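Local structure of benzoate transport porin BenP (Acinetobacter baumannii AB307-0294, 5DL8) at residues Leu133-Pro138 and Gly170-Val175; Ile193-Asp198 and Asn258-Asp263. The protein probably forms an outer-membrane channel of the OprD porin family through which small molecules such as benzoate enter the bacterial cell. All blocks are in the same frame, centred on the assembly; numbering follows the deposited sequence.

Contact 1: residues Leu133-Pro138 and Gly170-Val175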
ATOM      1  N   LEU A 133      -9.353   9.207   6.358  1.00 29.67           N
ATOM      2  CA  LEU A 133      -9.478   7.802   6.420  1.00 29.27           C
ATOM      3  C   LEU A 133      -8.114   7.135   6.081  1.00 27.80           C
ATOM      4  O   LEU A 133      -7.462   7.470   5.087  1.00 24.78           O
ATOM      5  CB  LEU A 133     -10.489   7.392   5.319  1.00 30.07           C
ATOM      6  CG  LEU A 133     -11.837   8.107   5.227  1.00 32.21           C
ATOM      7  CD1 LEU A 133     -12.704   7.575   4.083  1.00 31.41           C
ATOM      8  CD2 LEU A 133     -12.559   8.009   6.598  1.00 34.26           C
ATOM      9  N   TRP A 134      -7.747   6.180   6.927  1.00 27.88           N
ATOM     10  CA  TRP A 134      -6.679   5.294   6.709  1.00 28.65           C
ATOM     11  C   TRP A 134      -7.285   3.993   6.103  1.00 30.04           C
ATOM     12  O   TRP A 134      -7.639   3.114   6.797  1.00 32.49           O
ATOM     13  CB  TRP A 134      -5.931   4.939   8.061  1.00 28.81           C
ATOM     14  CG  TRP A 134      -5.479   6.178   8.669  1.00 30.50           C
ATOM     15  CD1 TRP A 134      -6.176   6.918   9.543  1.00 31.32           C
ATOM     16  CD2 TRP A 134      -4.298   6.967   8.271  1.00 28.31           C
ATOM     17  NE1 TRP A 134      -5.446   8.131   9.781  1.00 32.63           N
ATOM     18  CE2 TRP A 134      -4.316   8.160   9.015  1.00 29.94           C
ATOM     19  CE3 TRP A 134      -3.201   6.711   7.441  1.00 28.03           C
ATOM     20  CZ2 TRP A 134      -3.265   9.146   8.965  1.00 30.18           C
ATOM     21  CZ3 TRP A 134      -2.153   7.749   7.317  1.00 28.59           C
ATOM     22  CH2 TRP A 134      -2.241   8.960   8.071  1.00 28.91           C
ATOM     23  N   LEU A 135      -7.256   3.851   4.815  1.00 30.38           N
ATOM     24  CA  LEU A 135      -7.882   2.720   4.113  1.00 31.01           C
ATOM     25  C   LEU A 135      -6.830   1.629   3.927  1.00 30.45           C
ATOM     26  O   LEU A 135      -5.633   1.926   3.635  1.00 26.69           O
ATOM     27  CB  LEU A 135      -8.368   3.208   2.744  1.00 30.12           C
ATOM     28  CG  LEU A 135      -9.468   4.250   2.918  1.00 31.76           C
ATOM     29  CD1 LEU A 135      -9.858   4.887   1.637  1.00 30.56           C
ATOM     30  CD2 LEU A 135     -10.700   3.730   3.722  1.00 34.40           C
ATOM     31  N   ASP A 136      -7.317   0.407   3.992  1.00 30.17           N
ATOM     32  CA  ASP A 136      -6.546  -0.761   3.749  1.00 34.17           C
ATOM     33  C   ASP A 136      -7.361  -1.660   2.774  1.00 34.65           C
ATOM     34  O   ASP A 136      -7.871  -2.684   3.180  1.00 34.00           O
ATOM     35  CB  ASP A 136      -6.266  -1.551   5.064  1.00 37.72           C
ATOM     36  CG  ASP A 136      -5.353  -2.769   4.828  1.00 41.59           C
ATOM     37  OD1 ASP A 136      -4.755  -2.944   3.721  1.00 42.42           O
ATOM     38  OD2 ASP A 136      -5.223  -3.572   5.764  1.00 51.17           O
ATOM     39  N   LEU A 137      -7.460  -1.218   1.518  1.00 34.27           N
ATOM     40  CA  LEU A 137      -8.296  -1.782   0.481  1.00 33.36           C
ATOM     41  C   LEU A 137      -7.598  -1.803  -0.839  1.00 31.90           C
ATOM     42  O   LEU A 137      -6.598  -1.072  -1.099  1.00 31.60           O
ATOM     43  CB  LEU A 137      -9.535  -0.905   0.307  1.00 35.16           C
ATOM     44  CG  LEU A 137     -10.476  -0.984   1.556  1.00 37.95           C
ATOM     45  CD1 LEU A 137     -11.391   0.197   1.533  1.00 39.43           C
ATOM     46  CD2 LEU A 137     -11.285  -2.272   1.721  1.00 38.86           C
ATOM     47  N   PRO A 138      -8.124  -2.597  -1.749  1.00 32.78           N
ATOM     48  CA  PRO A 138      -7.794  -2.365  -3.184  1.00 31.40           C
ATOM     49  C   PRO A 138      -7.972  -0.881  -3.642  1.00 31.29           C
ATOM     50  O   PRO A 138      -8.856  -0.160  -3.142  1.00 29.56           O
ATOM     51  CB  PRO A 138      -8.855  -3.206  -3.841  1.00 34.81           C
ATOM     52  CG  PRO A 138      -8.944  -4.405  -2.827  1.00 33.30           C
ATOM     53  CD  PRO A 138      -9.083  -3.679  -1.562  1.00 31.62           C
ATOM     54  N   GLY A 170     -18.097   3.234   1.100  1.00 30.98           N
ATOM     55  CA  GLY A 170     -17.551   4.590   1.299  1.00 31.45           C
ATOM     56  C   GLY A 170     -17.592   5.438   0.026  1.00 30.82           C
ATOM     57  O   GLY A 170     -17.771   4.929  -1.075  1.00 31.30           O
ATOM     58  N   ARG A 171     -17.502   6.735   0.221  1.00 31.34           N
ATOM     59  CA  ARG A 171     -17.205   7.661  -0.825  1.00 31.16           C
ATOM     60  C   ARG A 171     -15.941   8.445  -0.439  1.00 30.36           C
ATOM     61  O   ARG A 171     -15.941   9.180   0.494  1.00 29.09           O
ATOM     62  CB  ARG A 171     -18.299   8.648  -0.982  1.00 32.16           C
ATOM     63  CG  ARG A 171     -18.008   9.604  -2.123  1.00 32.98           C
ATOM     64  CD  ARG A 171     -19.284  10.345  -2.457  1.00 34.21           C
ATOM     65  NE  ARG A 171     -18.992  11.529  -3.219  1.00 36.03           N
ATOM     66  CZ  ARG A 171     -18.862  11.575  -4.541  1.00 38.29           C
ATOM     67  NH1 ARG A 171     -18.992  10.477  -5.339  1.00 39.39           N
ATOM     68  NH2 ARG A 171     -18.678  12.755  -5.095  1.00 38.35           N
ATOM     69  N   VAL A 172     -14.914   8.304  -1.251  1.00 30.18           N
ATOM     70  CA  VAL A 172     -13.623   8.906  -1.009  1.00 30.35           C
ATOM     71  C   VAL A 172     -13.417  10.062  -2.030  1.00 30.59           C
ATOM     72  O   VAL A 172     -13.256   9.813  -3.200  1.00 30.10           O
ATOM     73  CB  VAL A 172     -12.487   7.864  -1.122  1.00 28.78           C
ATOM     74  CG1 VAL A 172     -11.153   8.496  -0.648  1.00 29.76           C
ATOM     75  CG2 VAL A 172     -12.771   6.610  -0.284  1.00 29.31           C
ATOM     76  N   GLU A 173     -13.432  11.282  -1.564  1.00 30.62           N
ATOM     77  CA  GLU A 173     -13.340  12.404  -2.455  1.00 32.77           C
ATOM     78  C   GLU A 173     -11.948  12.815  -2.799  1.00 31.91           C
ATOM     79  O   GLU A 173     -11.743  13.370  -3.862  1.00 32.10           O
ATOM     80  CB  GLU A 173     -14.180  13.565  -1.905  1.00 37.41           C
ATOM     81  CG  GLU A 173     -15.704  13.218  -2.076  1.00 41.80           C
ATOM     82  CD  GLU A 173     -16.774  14.313  -1.777  1.00 46.39           C
ATOM     83  OE1 GLU A 173     -16.401  15.377  -1.285  1.00 47.71           O
ATOM     84  OE2 GLU A 173     -18.028  14.077  -2.051  1.00 50.16           O
ATOM     85  N   LYS A 174     -10.989  12.600  -1.880  1.00 30.09           N
ATOM     86  CA  LYS A 174      -9.682  13.125  -1.989  1.00 29.28           C
ATOM     87  C   LYS A 174      -8.646  12.155  -1.425  1.00 26.94           C
ATOM     88  O   LYS A 174      -8.942  11.354  -0.557  1.00 26.61           O
ATOM     89  CB  LYS A 174      -9.560  14.458  -1.230  1.00 30.63           C
ATOM     90  CG  LYS A 174     -10.565  15.605  -1.471  1.00 33.60           C
ATOM     91  CD  LYS A 174     -10.144  16.473  -2.607  1.00 35.16           C
ATOM     92  CE  LYS A 174     -10.650  17.905  -2.510  1.00 39.21           C
ATOM     93  NZ  LYS A 174     -12.108  17.963  -2.341  1.00 42.76           N
ATOM     94  N   VAL A 175      -7.431  12.313  -1.929  1.00 25.79           N
ATOM     95  CA  VAL A 175      -6.264  11.539  -1.527  1.00 26.49           C
ATOM     96  C   VAL A 175      -5.141  12.535  -1.203  1.00 25.28           C
ATOM     97  O   VAL A 175      -4.985  13.584  -1.874  1.00 26.27           O
ATOM     98  CB  VAL A 175      -5.775  10.517  -2.623  1.00 25.43           C
ATOM     99  CG1 VAL A 175      -5.514  11.200  -3.965  1.00 26.19           C
ATOM    100  CG2 VAL A 175      -4.475   9.853  -2.173  1.00 25.16           C
TER

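Contact 2: residues Ile193-Asp198 and Asn258-Asp263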
ATOM      1  N   ILE A 193      -1.600  13.560 -20.689  1.00 32.80           N
ATOM      2  CA  ILE A 193      -2.846  14.222 -20.431  1.00 32.41           C
ATOM      3  C   ILE A 193      -3.447  13.633 -19.137  1.00 31.92           C
ATOM      4  O   ILE A 193      -3.672  12.376 -19.075  1.00 29.86           O
ATOM      5  CB  ILE A 193      -3.823  14.066 -21.587  1.00 33.29           C
ATOM      6  CG1 ILE A 193      -3.323  14.820 -22.823  1.00 34.12           C
ATOM      7  CG2 ILE A 193      -5.221  14.672 -21.223  1.00 33.54           C
ATOM      8  CD1 ILE A 193      -4.143  14.426 -24.127  1.00 36.33           C
ATOM      9  N   THR A 194      -3.742  14.549 -18.171  1.00 31.51           N
ATOM     10  CA  THR A 194      -4.338  14.242 -16.879  1.00 33.15           C
ATOM     11  C   THR A 194      -5.852  14.548 -16.785  1.00 34.25           C
ATOM     12  O   THR A 194      -6.249  15.611 -17.181  1.00 38.79           O
ATOM     13  CB  THR A 194      -3.583  14.933 -15.707  1.00 32.77           C
ATOM     14  OG1 THR A 194      -2.227  14.418 -15.663  1.00 33.64           O
ATOM     15  CG2 THR A 194      -4.176  14.522 -14.294  1.00 32.46           C
ATOM     16  N   LYS A 195      -6.654  13.617 -16.284  1.00 34.27           N
ATOM     17  CA  LYS A 195      -8.042  13.820 -15.912  1.00 33.61           C
ATOM     18  C   LYS A 195      -8.267  13.467 -14.461  1.00 31.95           C
ATOM     19  O   LYS A 195      -7.728  12.476 -13.960  1.00 29.51           O
ATOM     20  CB  LYS A 195      -8.901  12.952 -16.738  1.00 36.34           C
ATOM     21  CG  LYS A 195     -10.276  13.582 -17.009  1.00 42.11           C
ATOM     22  CD  LYS A 195     -11.306  12.460 -17.167  1.00 44.92           C
ATOM     23  CE  LYS A 195     -12.663  12.895 -17.736  1.00 50.41           C
ATOM     24  NZ  LYS A 195     -13.385  11.597 -18.172  1.00 51.33           N
ATOM     25  N   GLU A 196      -9.079  14.282 -13.779  1.00 32.15           N
ATOM     26  CA  GLU A 196      -9.438  14.105 -12.355  1.00 31.67           C
ATOM     27  C   GLU A 196     -10.783  13.462 -12.204  1.00 32.13           C
ATOM     28  O   GLU A 196     -11.621  13.644 -13.070  1.00 30.32           O
ATOM     29  CB  GLU A 196      -9.584  15.479 -11.687  1.00 34.17           C
ATOM     30  CG  GLU A 196      -8.326  16.355 -11.759  1.00 35.91           C
ATOM     31  CD  GLU A 196      -8.437  17.636 -11.005  1.00 36.97           C
ATOM     32  OE1 GLU A 196      -9.086  18.535 -11.537  1.00 43.22           O
ATOM     33  OE2 GLU A 196      -7.878  17.716  -9.902  1.00 40.85           O
ATOM     34  N   SER A 197     -10.998  12.816 -11.072  1.00 31.31           N
ATOM     35  CA  SER A 197     -12.275  12.265 -10.692  1.00 31.48           C
ATOM     36  C   SER A 197     -12.920  13.055  -9.574  1.00 32.67           C
ATOM     37  O   SER A 197     -12.227  13.477  -8.619  1.00 31.32           O
ATOM     38  CB  SER A 197     -11.991  10.845 -10.155  1.00 31.45           C
ATOM     39  OG  SER A 197     -13.150  10.169  -9.591  1.00 32.34           O
ATOM     40  N   ASP A 198     -14.242  13.187  -9.619  1.00 34.12           N
ATOM     41  CA  ASP A 198     -15.003  13.656  -8.456  1.00 36.11           C
ATOM     42  C   ASP A 198     -15.056  12.686  -7.272  1.00 35.05           C
ATOM     43  O   ASP A 198     -15.294  13.094  -6.126  1.00 38.45           O
ATOM     44  CB  ASP A 198     -16.395  14.119  -8.846  1.00 40.10           C
ATOM     45  CG  ASP A 198     -16.370  15.396  -9.707  1.00 44.19           C
ATOM     46  OD1 ASP A 198     -15.360  16.131  -9.735  1.00 48.56           O
ATOM     47  OD2 ASP A 198     -17.363  15.678 -10.363  1.00 47.49           O
ATOM     48  N   ASN A 258     -16.149   6.457 -20.935  1.00 65.58           N
ATOM     49  CA  ASN A 258     -15.095   6.475 -21.963  1.00 67.42           C
ATOM     50  C   ASN A 258     -13.810   7.289 -21.480  1.00 68.10           C
ATOM     51  O   ASN A 258     -13.316   7.057 -20.293  1.00 67.38           O
ATOM     52  CB  ASN A 258     -15.693   6.957 -23.294  1.00 68.02           C
ATOM     53  CG  ASN A 258     -15.767   5.853 -24.364  1.00 70.56           C
ATOM     54  OD1 ASN A 258     -15.519   6.116 -25.537  1.00 69.40           O
ATOM     55  ND2 ASN A 258     -16.170   4.639 -23.981  1.00 69.18           N
ATOM     56  N   THR A 259     -13.296   8.211 -22.330  1.00 65.55           N
ATOM     57  CA  THR A 259     -11.918   8.779 -22.234  1.00 63.74           C
ATOM     58  C   THR A 259     -10.678   7.800 -22.378  1.00 58.30           C
ATOM     59  O   THR A 259      -9.894   8.026 -23.282  1.00 60.07           O
ATOM     60  CB  THR A 259     -11.731   9.706 -20.979  1.00 62.44           C
ATOM     61  OG1 THR A 259     -12.392  10.950 -21.150  1.00 59.36           O
ATOM     62  CG2 THR A 259     -10.301  10.066 -20.777  1.00 64.38           C
ATOM     63  N   PHE A 260     -10.480   6.768 -21.540  1.00 54.50           N
ATOM     64  CA  PHE A 260      -9.222   6.005 -21.569  1.00 50.30           C
ATOM     65  C   PHE A 260      -9.142   4.669 -22.315  1.00 46.08           C
ATOM     66  O   PHE A 260      -8.049   4.146 -22.625  1.00 43.50           O
ATOM     67  CB  PHE A 260      -8.623   5.858 -20.140  1.00 50.08           C
ATOM     68  CG  PHE A 260      -8.395   7.169 -19.442  1.00 48.79           C
ATOM     69  CD1 PHE A 260      -7.296   8.009 -19.794  1.00 50.60           C
ATOM     70  CD2 PHE A 260      -9.287   7.612 -18.476  1.00 49.08           C
ATOM     71  CE1 PHE A 260      -7.071   9.234 -19.147  1.00 50.06           C
ATOM     72  CE2 PHE A 260      -9.103   8.857 -17.844  1.00 50.34           C
ATOM     73  CZ  PHE A 260      -7.985   9.672 -18.170  1.00 51.19           C
ATOM     74  N   ASP A 261     -10.192   4.013 -22.655  1.00 45.07           N
ATOM     75  CA  ASP A 261      -9.838   2.627 -23.105  1.00 46.97           C
ATOM     76  C   ASP A 261      -8.864   1.875 -22.040  1.00 44.25           C
ATOM     77  O   ASP A 261      -7.615   1.618 -22.231  1.00 53.33           O
ATOM     78  CB  ASP A 261      -9.292   2.645 -24.581  1.00 47.66           C
ATOM     79  CG  ASP A 261     -10.389   3.133 -25.639  1.00 48.74           C
ATOM     80  OD1 ASP A 261     -11.521   3.523 -25.287  1.00 49.75           O
ATOM     81  OD2 ASP A 261     -10.142   3.063 -26.845  1.00 50.41           O
ATOM     82  N   ILE A 262      -9.419   1.738 -20.859  1.00 37.59           N
ATOM     83  CA  ILE A 262      -8.930   0.807 -19.858  1.00 34.03           C
ATOM     84  C   ILE A 262      -9.703  -0.520 -20.136  1.00 32.62           C
ATOM     85  O   ILE A 262     -10.919  -0.525 -20.274  1.00 31.13           O
ATOM     86  CB  ILE A 262      -9.074   1.428 -18.498  1.00 33.62           C
ATOM     87  CG1 ILE A 262      -8.057   2.634 -18.327  1.00 32.88           C
ATOM     88  CG2 ILE A 262      -8.924   0.389 -17.447  1.00 34.31           C
ATOM     89  CD1 ILE A 262      -8.246   3.567 -17.094  1.00 31.88           C
ATOM     90  N   ASP A 263      -8.953  -1.588 -20.429  1.00 30.66           N
ATOM     91  CA  ASP A 263      -9.461  -2.923 -20.686  1.00 28.87           C
ATOM     92  C   ASP A 263      -8.405  -3.949 -20.152  1.00 27.47           C
ATOM     93  O   ASP A 263      -7.512  -4.431 -20.908  1.00 26.85           O
ATOM     94  CB  ASP A 263      -9.583  -3.103 -22.144  1.00 30.00           C
ATOM     95  CG  ASP A 263     -10.099  -4.499 -22.494  1.00 29.86           C
ATOM     96  OD1 ASP A 263     -11.070  -4.921 -21.863  1.00 29.05           O
ATOM     97  OD2 ASP A 263      -9.547  -5.120 -23.403  1.00 30.18           O
TER

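Contact 1: residues Leu133-Pro138 and Gly170-Val175
Where the chain leaves strand 132-133 of the porin barrel and enters the loop 134-150, Leu135 and, less closely, Leu133 meet Val172 of strand 165-176. The contact is small and wholly apolar. CD1 of Leu135 lies 3.9 Å from CG2 of Val172, the two side chains reaching toward each other tip to tip. Val172 sets up this meeting through its first torsion (chi1 -171°), which places CG1 anti to the backbone N and leaves CG2 anti to the carbonyl carbon, on the side of the leucines. Leu133 approaches the same methyl from further off, its CD1 being 4.5 Å from Val172 CG2, so that one valine branch serves both leucines. No hydrogen bond joins the segments.

In the antiparallel barrel, side chains alternate between the two sides of a strand, and strand 165-176 follows this rule at Val172 and its predecessor. Val172 points toward the loop, into a buried patch to which Tyr152 and Tyr202 of the flanking strands contribute, whereas Arg171 points away. There Arg171 NE donates to Glu173 OE2 over 3.0 Å in a salt bridge, meeting the anti lone pair of that oxygen nearly in the guanidinium plane, while Arg171 NH1 is bound by Glu223 and Asn201. The alternation breaks just beyond, at a classic beta bulge, where Glu173 and Lys174 together stand opposite the single residue Trp153 of the neighbouring strand.

Contact 2: residues Ile193-Asp198 and Asn258-Asp263
The ring of Phe260 has the methyl of its own neighbour on one face and a lysine of the other segment at its edge. Thr259 CG2 sits 3.3 Å above the ring plane, over the centre, while Lys195 CB approaches the rim near the plane, 3.7 Å from Phe260 CZ. Although the CB of Phe260 does not point directly at strand 193-196, the far end of the ring comes nearer to it and makes this contact.

Beyond CG the Lys195 chain is extended, and this carries its amino group away from the ring edge to Thr259. Lysine and threonine meet tip to tip, with Lys195 NZ donating to Thr259 OG1 across 3.2 Å. The threonine torsion (chi1 -73°) divides the work between its branches: OG1 is anti to the carbonyl carbon and takes the ammonium group, whereas CG2 is anti to the backbone N and rests on the ring. The same amino group also donates to the carbonyl oxygen of Asp224, its stronger partner, so the hydroxyl is a second acceptor rather than the main one.

Phe188 of strand 187-190, the partner of strand 193-196 in a two-stranded antiparallel hairpin, packs edge-to-face with Phe260, and Leu225 touches the phenylalanine as well. The contact thus joins this hairpin to the loop that connects barrel strands 243-255 and 263-275.

Contact 1 is buried and contact 2 lies at the surface, and their chemistry is in keeping with that difference. The first relies on methyl groups alone; the second combines an aromatic edge with a charged amine and a hydroxyl, though it buries more area, 153 Å² against 98 Å². They hold different elements: 133-138 and 170-175 bring a loop against a barrel strand, whereas 193-198 and 258-263 bring a small hairpin against a loop between barrel strands. Their centres are about 19 Å apart, and they follow one another along the chain. Still, they touch where Arg171 NH2 packs 3.6 Å from Asp198 O, on the side of strand 165-176 that Val172 does not use.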